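Local structure of putative prolyl-tRNA synthetase (Leishmania major, 5XIL) at residues Y43-C48 with R267-M272; P130-M135 with G161-A166; K173-I178 with S230-Q235; P193-R198 with T476-F481; P285-S290 with D397-M402. The protein probably catalyses the ATP-dependent attachment of L-proline to tRNA(Pro), the chain being the synthetase portion, with catalytic core, anticodon-binding and C-terminal domains, of a longer protein. One frame throughout, in Å; residues are numbered along the deposited sequence.

Contact 1 (Y43-C48 with R267-M272)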
# COMPACT_ATOMS: atom_id res chain seq x y z
N TYR A 43 10.22 -3.32 -7.73
CA TYR A 43 8.97 -2.98 -7.06
C TYR A 43 8.96 -3.21 -5.54
O TYR A 43 8.37 -2.42 -4.80
CB TYR A 43 7.75 -3.69 -7.71
CG TYR A 43 6.47 -2.98 -7.32
CD1 TYR A 43 6.08 -1.79 -7.98
CD2 TYR A 43 5.74 -3.36 -6.20
CE1 TYR A 43 4.94 -1.10 -7.58
CE2 TYR A 43 4.58 -2.66 -5.81
CZ TYR A 43 4.21 -1.54 -6.54
OH TYR A 43 3.14 -0.81 -6.15
N TYR A 44 9.60 -4.28 -5.08
CA TYR A 44 9.70 -4.58 -3.64
C TYR A 44 10.23 -3.37 -2.92
O TYR A 44 9.80 -3.06 -1.79
CB TYR A 44 10.60 -5.75 -3.35
CG TYR A 44 10.57 -6.14 -1.94
CD1 TYR A 44 9.51 -6.91 -1.46
CD2 TYR A 44 11.59 -5.79 -1.06
CE1 TYR A 44 9.45 -7.27 -0.11
CE2 TYR A 44 11.56 -6.11 0.28
CZ TYR A 44 10.48 -6.85 0.76
OH TYR A 44 10.43 -7.20 2.05
N VAL A 45 11.16 -2.67 -3.58
CA VAL A 45 11.69 -1.44 -2.96
C VAL A 45 10.57 -0.38 -2.68
O VAL A 45 10.49 0.14 -1.62
CB VAL A 45 12.84 -0.83 -3.78
CG1 VAL A 45 13.34 0.38 -3.10
CG2 VAL A 45 13.94 -1.86 -3.99
N TRP A 46 9.71 -0.15 -3.67
CA TRP A 46 8.56 0.75 -3.58
C TRP A 46 7.60 0.23 -2.53
O TRP A 46 7.20 0.98 -1.66
CB TRP A 46 7.92 0.94 -4.94
CG TRP A 46 6.92 2.09 -4.90
CD1 TRP A 46 5.60 1.97 -5.05
CD2 TRP A 46 7.17 3.49 -4.59
NE1 TRP A 46 4.99 3.22 -4.91
CE2 TRP A 46 5.94 4.15 -4.59
CE3 TRP A 46 8.30 4.21 -4.27
CZ2 TRP A 46 5.82 5.54 -4.35
CZ3 TRP A 46 8.20 5.57 -4.07
CH2 TRP A 46 6.98 6.23 -4.10
N LYS A 47 7.39 -1.07 -2.49
CA LYS A 47 6.49 -1.64 -1.44
C LYS A 47 7.02 -1.30 -0.04
O LYS A 47 6.27 -0.91 0.83
CB LYS A 47 6.41 -3.14 -1.60
CG LYS A 47 5.32 -3.71 -0.80
CD LYS A 47 5.44 -5.23 -0.87
CE LYS A 47 4.08 -5.89 -0.98
NZ LYS A 47 4.25 -7.38 -0.92
N CYS A 48 8.33 -1.38 0.13
CA CYS A 48 9.03 -1.10 1.39
C CYS A 48 8.89 0.36 1.76
O CYS A 48 8.65 0.72 2.93
CB CYS A 48 10.51 -1.44 1.35
SG CYS A 48 10.81 -3.22 1.33
N ARG A 267 11.55 7.86 -8.19
CA ARG A 267 12.89 8.36 -8.34
C ARG A 267 13.85 7.83 -7.24
O ARG A 267 15.06 7.67 -7.48
CB ARG A 267 12.94 9.89 -8.38
CG ARG A 267 14.34 10.42 -8.14
CD ARG A 267 14.39 11.90 -8.15
NE ARG A 267 14.20 12.28 -9.53
CZ ARG A 267 14.36 13.49 -9.97
NH1 ARG A 267 14.71 14.44 -9.12
NH2 ARG A 267 14.18 13.74 -11.26
N VAL A 268 13.30 7.55 -6.01
CA VAL A 268 14.18 7.05 -4.99
C VAL A 268 14.88 5.77 -5.46
O VAL A 268 16.03 5.50 -5.01
CB VAL A 268 13.47 6.81 -3.61
CG1 VAL A 268 12.78 8.05 -3.07
CG2 VAL A 268 12.50 5.69 -3.72
N ILE A 269 14.24 4.97 -6.29
CA ILE A 269 14.81 3.71 -6.70
C ILE A 269 16.02 4.00 -7.63
O ILE A 269 17.05 3.36 -7.54
CB ILE A 269 13.77 2.80 -7.43
CG1 ILE A 269 12.59 2.47 -6.47
CG2 ILE A 269 14.44 1.58 -8.03
CD1 ILE A 269 11.49 1.75 -7.13
N GLY A 270 15.83 4.90 -8.58
CA GLY A 270 16.93 5.27 -9.48
C GLY A 270 18.14 5.84 -8.71
O GLY A 270 19.28 5.52 -9.01
N VAL A 271 17.90 6.70 -7.74
CA VAL A 271 18.96 7.26 -6.91
C VAL A 271 19.74 6.13 -6.22
O VAL A 271 20.96 6.07 -6.24
CB VAL A 271 18.43 8.26 -5.87
CG1 VAL A 271 19.50 8.71 -4.89
CG2 VAL A 271 17.88 9.54 -6.56
N MET A 272 18.99 5.23 -5.64
CA MET A 272 19.55 4.06 -4.94
C MET A 272 20.48 3.24 -5.82
O MET A 272 21.59 2.92 -5.41
CB MET A 272 18.40 3.24 -4.35
CG MET A 272 18.88 1.99 -3.61
SD MET A 272 17.51 0.84 -3.35
CE MET A 272 17.12 0.22 -4.91
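Val-45 meets both Ile-269 and Met-272 where helix 40-60 crosses helix 267-276 in the class II synthetase core. The first helix, part of the dimer interface, corresponds to motif 1 of the class; the second follows a core strand and corresponds to motif 3. Their short axes approach to 10.0 Å at 120°, wide enough for side chains alone to bridge the gap, and no hydrogen bond crosses it. The two branches of Val-45 divide the work. Anti to the backbone N (chi1 -179°), Val-45 CG1 runs alongside Ile-269, 4.0 Å from Ile-269 CG1, the two side chains sliding past each other in opposite directions. Val-45 CG2, beside the backbone N, faces Met-272 tip to tip and lies 3.9 Å from Met-272 CE. Met-272 reaches this point with an extended chain as far as SD; a final bend (chi3 70°) then brings CE against the valine. Trp-46 starts out less directly, but its indole swings closer to the second helix. It offers its rim and not a face: Val-268 CG2 lies near the ring plane beyond the benzo edge. Tyr-43, Tyr-44 and Lys-47, which take no part in this apolar seam, meet the second subunit, Lys-47 in a salt bridge with Glu-58 of that subunit. Arg-267, turned away, gives its guanidinium to the backbone oxygens of Gln-226 and Ile-151. At the Trp-46 end the seam closes with Val-268 CG2 4.3 Å from Trp-46 CZ3, and Trp-46 CB at the same 4.3 Å from Ile-269 CD1.

Contact 2 (P130-M135 with G161-A166)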
# COMPACT_ATOMS: atom_id res chain seq x y z
N PRO A 130 -7.06 20.92 11.30
CA PRO A 130 -6.40 20.85 9.97
C PRO A 130 -7.00 19.83 9.01
O PRO A 130 -7.65 18.86 9.43
CB PRO A 130 -4.98 20.46 10.36
CG PRO A 130 -5.17 19.58 11.55
CD PRO A 130 -6.25 20.27 12.36
N VAL A 131 -6.85 20.05 7.70
CA VAL A 131 -7.20 19.05 6.70
C VAL A 131 -5.86 18.45 6.30
O VAL A 131 -4.98 19.22 5.87
CB VAL A 131 -7.91 19.68 5.49
CG1 VAL A 131 -8.14 18.70 4.33
CG2 VAL A 131 -9.27 20.20 5.93
N ARG A 132 -5.66 17.13 6.50
CA ARG A 132 -4.34 16.54 6.21
C ARG A 132 -4.55 15.24 5.46
O ARG A 132 -5.02 14.23 6.03
CB ARG A 132 -3.61 16.23 7.52
CG ARG A 132 -3.44 17.43 8.44
CD ARG A 132 -2.97 17.04 9.80
NE ARG A 132 -1.57 16.73 9.72
CZ ARG A 132 -0.91 16.19 10.74
NH1 ARG A 132 -1.58 15.94 11.89
NH2 ARG A 132 0.38 15.96 10.65
N LEU A 133 -4.27 15.28 4.19
CA LEU A 133 -4.61 14.20 3.25
C LEU A 133 -3.40 13.78 2.38
O LEU A 133 -2.62 14.64 1.95
CB LEU A 133 -5.78 14.59 2.36
CG LEU A 133 -7.12 14.91 3.11
CD1 LEU A 133 -8.15 15.49 2.19
CD2 LEU A 133 -7.67 13.72 3.87
N ASN A 134 -3.28 12.48 2.14
CA ASN A 134 -2.26 11.90 1.36
C ASN A 134 -2.87 10.96 0.38
O ASN A 134 -3.87 10.27 0.65
CB ASN A 134 -1.31 11.13 2.30
CG ASN A 134 -0.21 10.43 1.57
OD1 ASN A 134 0.60 11.09 0.91
ND2 ASN A 134 -0.20 9.09 1.59
N MET A 135 -2.21 10.83 -0.76
CA MET A 135 -2.60 9.89 -1.79
C MET A 135 -1.37 9.16 -2.32
O MET A 135 -0.32 9.77 -2.47
CB MET A 135 -3.18 10.67 -2.96
CG MET A 135 -4.46 11.34 -2.64
SD MET A 135 -5.05 12.28 -4.10
CE MET A 135 -3.77 13.49 -4.24
N GLY A 161 1.07 14.54 -0.45
CA GLY A 161 0.31 14.96 0.68
C GLY A 161 0.01 16.44 0.48
O GLY A 161 0.84 17.20 -0.07
N HIS A 162 -1.15 16.84 1.00
CA HIS A 162 -1.62 18.26 0.94
C HIS A 162 -2.32 18.54 2.25
O HIS A 162 -3.32 17.86 2.62
CB HIS A 162 -2.55 18.55 -0.22
CG HIS A 162 -2.00 18.21 -1.57
ND1 HIS A 162 -1.60 19.19 -2.46
CD2 HIS A 162 -1.79 17.03 -2.19
CE1 HIS A 162 -1.17 18.61 -3.58
NE2 HIS A 162 -1.24 17.30 -3.42
N CYS A 163 -1.81 19.52 2.98
CA CYS A 163 -2.37 19.87 4.27
C CYS A 163 -2.71 21.37 4.34
O CYS A 163 -2.10 22.20 3.68
CB CYS A 163 -1.38 19.49 5.39
SG CYS A 163 -0.98 17.67 5.34
N ALA A 164 -3.67 21.69 5.21
CA ALA A 164 -4.12 23.06 5.46
C ALA A 164 -4.32 23.16 6.95
O ALA A 164 -5.03 22.32 7.55
CB ALA A 164 -5.45 23.28 4.77
N TRP A 165 -3.72 24.17 7.55
CA TRP A 165 -3.73 24.37 8.98
C TRP A 165 -4.30 25.79 9.29
O TRP A 165 -4.16 26.67 8.49
CB TRP A 165 -2.32 24.33 9.54
CG TRP A 165 -1.62 23.03 9.39
CD1 TRP A 165 -0.95 22.55 8.29
CD2 TRP A 165 -1.53 22.02 10.40
NE1 TRP A 165 -0.45 21.28 8.58
CE2 TRP A 165 -0.78 20.94 9.86
CE3 TRP A 165 -1.97 21.94 11.72
CZ2 TRP A 165 -0.46 19.79 10.62
CZ3 TRP A 165 -1.71 20.77 12.45
CH2 TRP A 165 -0.97 19.71 11.89
N ALA A 166 -4.77 25.98 10.51
CA ALA A 166 -5.19 27.30 11.03
C ALA A 166 -4.05 28.31 11.21
O ALA A 166 -4.23 29.47 10.84
CB ALA A 166 -6.00 27.13 12.35
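Pro-130 and Arg-132 both lean on the indole of Trp-165 at one end of an antiparallel strand pair, 131-139 with 156-165, which corresponds to motif 2 of the class II synthetase core. Pro-130 lies over a face of the ring towards its rim, a CH-pi contact with CB 3.9 Å from the centroid of the six-membered ring. Arg-132 comes in over the same face with its aliphatic part, and its bend at chi3 (76°) carries NE to 3.4 Å from Trp-165 CZ2. The guanidinium does not stack flat: its plane stands 48° from the indole, and CZ2 lies over one guanidinium face. Glu-174 of helix 168-189 fixes both groups, one carboxylate oxygen in a salt bridge with Arg-132 and the other accepting from Trp-165 NE1. Beside them Cys-163 SG packs 3.7 Å from Arg-132 CB, as facing residues of a non-hydrogen-bonded pair can. Val-131, Leu-133, His-162 and Ala-164 point to the other face, towards helix 111-122; Tyr-116 OH of that helix bonds His-162 ND1, while the nearby Glu-160 bonds NE2. His-162 O accepts from Leu-133 N and also bonds Tyr-119 OH. Val-131 and Ala-164 exchange two backbone bonds, both 2.9 Å between N and O; further along, His-162 N donates to Leu-133 O at 2.8 Å, almost straight at 166°.

Contact 3 (K173-I178 with S230-Q235)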
# COMPACT_ATOMS: atom_id res chain seq x y z
N LYS A 173 5.95 23.64 10.79
CA LYS A 173 6.46 22.53 11.56
C LYS A 173 6.25 21.21 10.80
O LYS A 173 7.17 20.42 10.74
CB LYS A 173 5.83 22.48 12.94
CG LYS A 173 6.04 21.21 13.76
CD LYS A 173 5.47 21.47 15.16
CE LYS A 173 5.68 20.31 16.12
NZ LYS A 173 4.99 19.12 15.53
N GLU A 174 5.10 21.04 10.17
CA GLU A 174 4.81 19.79 9.45
C GLU A 174 5.69 19.65 8.20
O GLU A 174 6.08 18.54 7.82
CB GLU A 174 3.36 19.73 9.07
CG GLU A 174 2.96 18.36 8.49
CD GLU A 174 1.51 18.30 8.05
OE1 GLU A 174 0.99 19.27 7.40
OE2 GLU A 174 0.89 17.26 8.33
N VAL A 175 5.91 20.77 7.54
CA VAL A 175 6.80 20.83 6.37
C VAL A 175 8.13 20.12 6.66
O VAL A 175 8.59 19.28 5.89
CB VAL A 175 7.05 22.28 5.93
CG1 VAL A 175 8.26 22.34 5.02
CG2 VAL A 175 5.83 22.81 5.18
N LEU A 176 8.72 20.42 7.81
CA LEU A 176 9.98 19.84 8.22
C LEU A 176 9.85 18.44 8.79
O LEU A 176 10.78 17.65 8.65
CB LEU A 176 10.73 20.74 9.19
CG LEU A 176 11.16 22.11 8.70
CD1 LEU A 176 11.67 23.03 9.80
CD2 LEU A 176 12.24 21.93 7.66
N GLU A 177 8.74 18.11 9.41
CA GLU A 177 8.49 16.75 9.84
C GLU A 177 8.46 15.81 8.65
O GLU A 177 9.05 14.70 8.70
CB GLU A 177 7.21 16.61 10.66
CG GLU A 177 7.39 17.15 12.09
CD GLU A 177 6.05 17.34 12.81
OE1 GLU A 177 4.98 17.54 12.19
OE2 GLU A 177 6.06 17.34 14.04
N ILE A 178 7.80 16.26 7.61
CA ILE A 178 7.67 15.49 6.41
C ILE A 178 9.03 15.36 5.72
O ILE A 178 9.41 14.26 5.28
CB ILE A 178 6.60 16.10 5.45
CG1 ILE A 178 5.18 15.95 6.02
CG2 ILE A 178 6.72 15.50 4.04
CD1 ILE A 178 4.66 14.52 6.07
N SER A 230 9.38 19.13 0.13
CA SER A 230 8.27 19.49 0.99
C SER A 230 8.09 21.03 0.96
O SER A 230 9.04 21.75 1.33
CB SER A 230 8.57 19.01 2.43
OG SER A 230 7.48 19.29 3.34
N HIS A 231 6.89 21.49 0.54
CA HIS A 231 6.68 22.90 0.18
C HIS A 231 5.79 23.56 1.27
O HIS A 231 4.78 23.01 1.61
CB HIS A 231 5.93 22.99 -1.15
CG HIS A 231 6.54 22.18 -2.22
ND1 HIS A 231 7.76 22.49 -2.76
CD2 HIS A 231 6.08 21.10 -2.89
CE1 HIS A 231 8.04 21.63 -3.71
NE2 HIS A 231 7.04 20.76 -3.80
N ASN A 232 6.19 24.73 1.77
CA ASN A 232 5.31 25.61 2.50
C ASN A 232 4.64 26.56 1.49
O ASN A 232 5.31 27.40 0.87
CB ASN A 232 6.10 26.34 3.54
CG ASN A 232 5.19 27.09 4.48
OD1 ASN A 232 4.18 27.56 4.06
ND2 ASN A 232 5.56 27.19 5.75
N LEU A 233 3.35 26.34 1.23
CA LEU A 233 2.62 27.06 0.24
C LEU A 233 2.03 28.36 0.84
O LEU A 233 1.42 29.07 0.12
CB LEU A 233 1.47 26.24 -0.37
CG LEU A 233 1.86 24.84 -0.85
CD1 LEU A 233 0.71 24.04 -1.32
CD2 LEU A 233 2.90 25.01 -1.93
N GLY A 234 2.27 28.66 2.09
CA GLY A 234 1.59 29.75 2.82
C GLY A 234 0.10 29.86 2.60
O GLY A 234 -0.63 28.87 2.55
N GLN A 235 -0.34 31.10 2.30
CA GLN A 235 -1.74 31.35 2.02
C GLN A 235 -2.01 31.55 0.53
O GLN A 235 -3.14 31.89 0.13
CB GLN A 235 -2.18 32.60 2.80
CG GLN A 235 -2.14 32.39 4.29
CD GLN A 235 -2.42 33.65 5.09
OE1 GLN A 235 -1.84 34.66 4.82
NE2 GLN A 235 -3.23 33.54 6.11
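Ser-230 OG donates to Val-175 O at 2.8 Å, the one hydrogen bond that joins these two segments. The hydroxyl approaches in the carbonyl plane on a lone pair, with a C=O...OG angle of 115°. It can do so because OG stands anti to the serine backbone N, extended towards the helix. Around this bond the packing is close. Val-175 CG1 lies 3.6 Å from Ser-230 OG, while its other methyl, CG2, reaches along the strand to within 3.7 Å of His-231 O and 3.9 Å of Asn-232 CB, crossing the asparagine side chain at about a right angle. Ile-178 closes in from the next turn, its CB 3.9 Å from Ser-230 OG. Helix 168-189 here packs on the antiparallel sheet of the class II catalytic core, its short axis running nearly opposite to strand 230-234, at 171°. Asn-260 and Trp-262 of the adjoining strand 253-265 receive Val-175 and Ile-178 in turn. Turned from the sheet, the helix is far looser. Leu-176 is exposed and points away from strand 230-234, and Lys-173, also exposed, pairs with Glu-177 one turn on: NZ meets OE2 at 2.6 Å, from 37° above the carboxylate plane. Beyond Asn-232 the strand segment makes no contact with 173-178. Asn-232 OD1 accepts from Gly-234 N at 3.0 Å, an Asx turn, and its ND2 goes to Tyr-210 OH, while Leu-233 and Gly-234 form a classic beta bulge opposite Gln-259.

Contact 4 (P193-R198 with T476-F481)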
# COMPACT_ATOMS: atom_id res chain seq x y z
N PRO A 193 22.86 8.89 1.53
CA PRO A 193 22.94 10.08 2.30
C PRO A 193 22.32 11.26 1.54
O PRO A 193 22.31 11.27 0.32
CB PRO A 193 24.44 10.30 2.45
CG PRO A 193 25.02 9.77 1.17
CD PRO A 193 24.14 8.55 0.88
N VAL A 194 21.90 12.25 2.30
CA VAL A 194 21.21 13.38 1.72
C VAL A 194 21.74 14.66 2.33
O VAL A 194 22.26 14.64 3.49
CB VAL A 194 19.67 13.30 1.92
CG1 VAL A 194 19.12 12.06 1.33
CG2 VAL A 194 19.26 13.44 3.38
N VAL A 195 21.50 15.76 1.64
CA VAL A 195 21.63 17.12 2.22
C VAL A 195 20.26 17.76 2.44
O VAL A 195 19.57 18.06 1.48
CB VAL A 195 22.54 18.05 1.33
CG1 VAL A 195 22.59 19.46 1.90
CG2 VAL A 195 23.94 17.47 1.33
N ARG A 196 19.83 17.91 3.68
CA ARG A 196 18.57 18.63 3.98
C ARG A 196 18.83 20.09 3.81
O ARG A 196 19.79 20.61 4.37
CB ARG A 196 18.18 18.37 5.44
CG ARG A 196 17.87 16.92 5.79
CD ARG A 196 18.11 16.72 7.29
NE ARG A 196 17.72 15.41 7.81
CZ ARG A 196 18.41 14.31 7.72
NH1 ARG A 196 19.53 14.29 7.07
NH2 ARG A 196 17.96 13.21 8.35
N GLY A 197 17.94 20.79 3.10
CA GLY A 197 18.11 22.25 2.95
C GLY A 197 16.88 22.91 2.36
O GLY A 197 15.82 22.28 2.23
N ARG A 198 17.02 24.20 2.08
CA ARG A 198 15.95 24.98 1.52
C ARG A 198 16.32 25.40 0.11
O ARG A 198 17.46 25.81 -0.18
CB ARG A 198 15.73 26.24 2.37
CG ARG A 198 14.45 26.96 2.03
CD ARG A 198 14.27 28.30 2.77
NE ARG A 198 15.48 29.11 2.90
CZ ARG A 198 16.25 29.19 3.98
NH1 ARG A 198 16.00 28.45 5.06
NH2 ARG A 198 17.32 29.99 3.96
N THR A 476 21.80 26.14 -8.19
CA THR A 476 21.80 25.89 -6.78
C THR A 476 20.94 24.60 -6.59
O THR A 476 19.95 24.34 -7.29
CB THR A 476 21.26 26.98 -5.90
OG1 THR A 476 19.94 27.30 -6.30
CG2 THR A 476 22.15 28.26 -5.97
N LEU A 477 21.44 23.81 -5.68
CA LEU A 477 20.79 22.59 -5.22
C LEU A 477 19.98 22.88 -3.92
O LEU A 477 18.77 22.70 -3.92
CB LEU A 477 21.80 21.45 -5.08
CG LEU A 477 22.65 21.17 -6.31
CD1 LEU A 477 23.62 20.07 -5.94
CD2 LEU A 477 21.83 20.71 -7.50
N CYS A 478 20.60 23.43 -2.89
CA CYS A 478 19.89 23.89 -1.71
C CYS A 478 20.82 24.72 -0.90
O CYS A 478 22.07 24.64 -1.07
CB CYS A 478 19.34 22.76 -0.83
SG CYS A 478 20.61 21.82 0.00
N ILE A 479 20.24 25.48 0.00
CA ILE A 479 20.95 26.11 1.09
C ILE A 479 20.87 25.08 2.23
O ILE A 479 19.77 24.85 2.74
CB ILE A 479 20.28 27.39 1.60
CG1 ILE A 479 20.18 28.34 0.45
CG2 ILE A 479 21.18 28.05 2.65
CD1 ILE A 479 18.92 29.11 0.39
N PRO A 480 21.99 24.43 2.55
CA PRO A 480 21.95 23.37 3.58
C PRO A 480 21.61 23.90 4.96
O PRO A 480 22.12 24.95 5.35
CB PRO A 480 23.36 22.79 3.55
CG PRO A 480 23.99 23.27 2.36
CD PRO A 480 23.31 24.50 1.89
N PHE A 481 20.77 23.17 5.69
CA PHE A 481 20.46 23.54 7.05
C PHE A 481 21.71 23.41 7.92
O PHE A 481 21.91 24.19 8.81
CB PHE A 481 19.31 22.68 7.61
CG PHE A 481 17.98 22.88 6.92
CD1 PHE A 481 17.56 24.13 6.57
CD2 PHE A 481 17.12 21.84 6.73
CE1 PHE A 481 16.37 24.35 5.93
CE2 PHE A 481 15.89 22.04 6.11
CZ PHE A 481 15.52 23.30 5.70
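Arg-198 and Ile-479 exchange two backbone hydrogen bonds at one end of a short antiparallel ladder between strand 195-198 of the class II catalytic core and strand 475-480 of the C-terminal, zinc-binding domain. Ile-479 N donates to Arg-198 O at 2.8 Å and 177°, and Arg-198 N returns a bond of 2.9 Å to Ile-479 O. A third bond, from Phe-481 N to Arg-196 O at 3.0 Å, is nearly as straight at 171°. Between them Pro-480, which has no N-H to give, faces Gly-197 as a non-hydrogen-bonded pair, and Gly-197 turns its own backbone bonding to Thr-213 of strand 210-218. The short strand axes cross at 88°, consistent with so brief a ladder. Beyond it, a classic beta bulge at Leu-477 and Cys-478 faces Leu-507 of strand 504-509, which takes up backbone bonding from both residues. The charged end of Arg-196 leads away from the bridge to helix 168-189, where NE and NH1 form salt bridges with Glu-180 and Glu-187. Apolar contacts flank the bonds. Val-195 CG1 fits against Cys-478 SG at 3.6 Å and Pro-480 CB at 3.8 Å. With no side chain, Gly-197 lets the strands come close, its CA 3.1 Å from Ile-479 O. Phe-481 then folds back over the glycine, so that Gly-197 CA stands above the middle of the phenyl face, 3.7 Å from the ring centroid in a CH-pi contact.

Contact 5 (P285-S290 with D397-M402)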
# COMPACT_ATOMS: atom_id res chain seq x y z
N PRO A 285 20.55 -2.33 -1.02
CA PRO A 285 20.50 -2.12 0.41
C PRO A 285 19.62 -3.22 1.07
O PRO A 285 18.51 -3.53 0.60
CB PRO A 285 19.83 -0.72 0.53
CG PRO A 285 20.12 -0.09 -0.76
CD PRO A 285 19.94 -1.19 -1.74
N PRO A 286 20.10 -3.80 2.17
CA PRO A 286 19.43 -5.00 2.70
C PRO A 286 18.02 -4.81 3.21
O PRO A 286 17.21 -5.74 3.10
CB PRO A 286 20.36 -5.45 3.84
CG PRO A 286 21.15 -4.29 4.21
CD PRO A 286 21.30 -3.43 2.94
N ARG A 287 17.68 -3.62 3.69
CA ARG A 287 16.36 -3.39 4.18
C ARG A 287 15.34 -3.32 3.08
O ARG A 287 14.09 -3.41 3.37
CB ARG A 287 16.28 -2.18 5.13
CG ARG A 287 17.19 -2.34 6.36
CD ARG A 287 17.37 -1.01 7.06
NE ARG A 287 18.24 -1.11 8.25
CZ ARG A 287 18.60 -0.09 8.99
NH1 ARG A 287 18.16 1.11 8.68
NH2 ARG A 287 19.40 -0.30 10.06
N VAL A 288 15.76 -3.22 1.80
CA VAL A 288 14.75 -3.24 0.75
C VAL A 288 15.02 -4.34 -0.25
O VAL A 288 14.51 -4.34 -1.35
CB VAL A 288 14.65 -1.84 0.04
CG1 VAL A 288 14.19 -0.77 0.99
CG2 VAL A 288 15.98 -1.44 -0.63
N ALA A 289 15.84 -5.29 0.12
CA ALA A 289 16.17 -6.40 -0.75
C ALA A 289 15.09 -7.51 -0.63
O ALA A 289 14.87 -8.03 0.47
CB ALA A 289 17.56 -6.99 -0.46
N SER A 290 14.47 -7.82 -1.76
CA SER A 290 13.37 -8.75 -1.77
C SER A 290 13.89 -10.12 -1.28
O SER A 290 13.19 -10.83 -0.54
CB SER A 290 12.85 -8.90 -3.18
OG SER A 290 11.79 -9.78 -3.14
N ASP A 397 24.88 -4.74 9.69
CA ASP A 397 26.20 -4.19 9.42
C ASP A 397 26.37 -3.80 7.95
O ASP A 397 26.97 -2.76 7.64
CB ASP A 397 27.32 -5.15 9.85
CG ASP A 397 28.65 -4.58 9.58
OD1 ASP A 397 29.04 -3.56 10.20
OD2 ASP A 397 29.29 -5.10 8.66
N VAL A 398 25.88 -4.64 7.07
CA VAL A 398 25.87 -4.31 5.67
C VAL A 398 25.18 -2.93 5.41
O VAL A 398 25.78 -2.09 4.70
CB VAL A 398 25.22 -5.38 4.82
CG1 VAL A 398 24.93 -4.84 3.38
CG2 VAL A 398 26.09 -6.64 4.77
N HIS A 399 23.98 -2.74 5.95
CA HIS A 399 23.33 -1.42 5.85
C HIS A 399 24.27 -0.29 6.31
O HIS A 399 24.49 0.72 5.58
CB HIS A 399 22.07 -1.32 6.67
CG HIS A 399 21.39 0.01 6.58
ND1 HIS A 399 20.54 0.33 5.53
CD2 HIS A 399 21.54 1.15 7.30
CE1 HIS A 399 20.15 1.59 5.65
NE2 HIS A 399 20.77 2.12 6.69
N ALA A 400 24.82 -0.46 7.50
CA ALA A 400 25.67 0.53 8.09
C ALA A 400 26.87 0.85 7.21
O ALA A 400 27.25 2.03 7.07
CB ALA A 400 26.12 0.16 9.53
N GLN A 401 27.50 -0.16 6.69
CA GLN A 401 28.66 0.02 5.88
C GLN A 401 28.37 0.71 4.54
O GLN A 401 29.12 1.54 4.08
CB GLN A 401 29.37 -1.32 5.72
CG GLN A 401 29.92 -1.84 7.05
CD GLN A 401 30.74 -3.10 6.93
OE1 GLN A 401 31.59 -3.20 6.11
NE2 GLN A 401 30.53 -4.03 7.81
N MET A 402 27.26 0.32 3.93
CA MET A 402 26.90 0.91 2.65
C MET A 402 26.63 2.39 2.83
O MET A 402 26.99 3.20 1.93
CB MET A 402 25.63 0.22 2.09
CG MET A 402 25.89 -1.16 1.53
SD MET A 402 24.40 -1.95 0.91
CE MET A 402 24.06 -0.87 -0.53
O HOH W 1 19.04 -1.12 3.60
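Val-398 opens the contact on helix 387-412, its CG1 touching the ring of Pro-286 at CG and CD, each 3.9 Å away. The two side chains meet at a slant, and Pro-286 CG also lies 3.7 Å from His-399 N. His-399 carries most of the contact. Its ring leaves the helix with CG anti to the backbone N (chi1 -180°) and takes the guanidinium of Arg-287 flat on one face, centres 3.7 Å apart and planes at 8°. The arginine arrives as an extended chain, crossing the histidine at about a right angle, with NH1 over the rim near NE2; that pair is stacked and not hydrogen-bonded. Glu-396 forms a salt bridge with Arg-287 NH2, and Gln-188 O accepts from NH1, so bonds on the guanidinium help to keep it flat on the ring. At the imidazole edge, in the ring plane, a water lies 2.8 Å from His-399 ND1 and accepts from Arg-287 N, also at 2.8 Å, tying the loop backbone to the ring. One turn on, Met-402 covers the start of the loop: SD passes Pro-286 CD at 4.0 Å, and the bend at chi3 (68°) sets Met-402 CE against Pro-285, 4.0 Å from Pro-285 CG. The loop leads from the catalytic core into strand 293-297 of the anticodon-binding domain, whose sheet helix 387-412 follows in the chain, and the two meet here through a planar arginine-histidine stack bordered by proline-aliphatic packing.

How the contacts relate
Contacts 2 and 3 adjoin, centres 10 Å apart, both on the catalytic-core sheet; Glu-174 of helix 168-189 links them. The centre of contact 4 is about 15 Å from that of contact 3; its strand 195-198 follows helix 168-189 in the chain, and the two contacts touch through Leu-176 and Phe-481. Contact 1 packs the motif 1 and motif 3 helices near the chain's centre and touches contact 5, centres 13 Å apart. Along the chain, contacts 2 and 3 come one after the other between the segments of contact 1; contact 5 follows contact 1 and falls between the segments of contact 4. Contact 4 joins core to C-terminal domain; contact 5 lies where the core leads into the anticodon-binding domain.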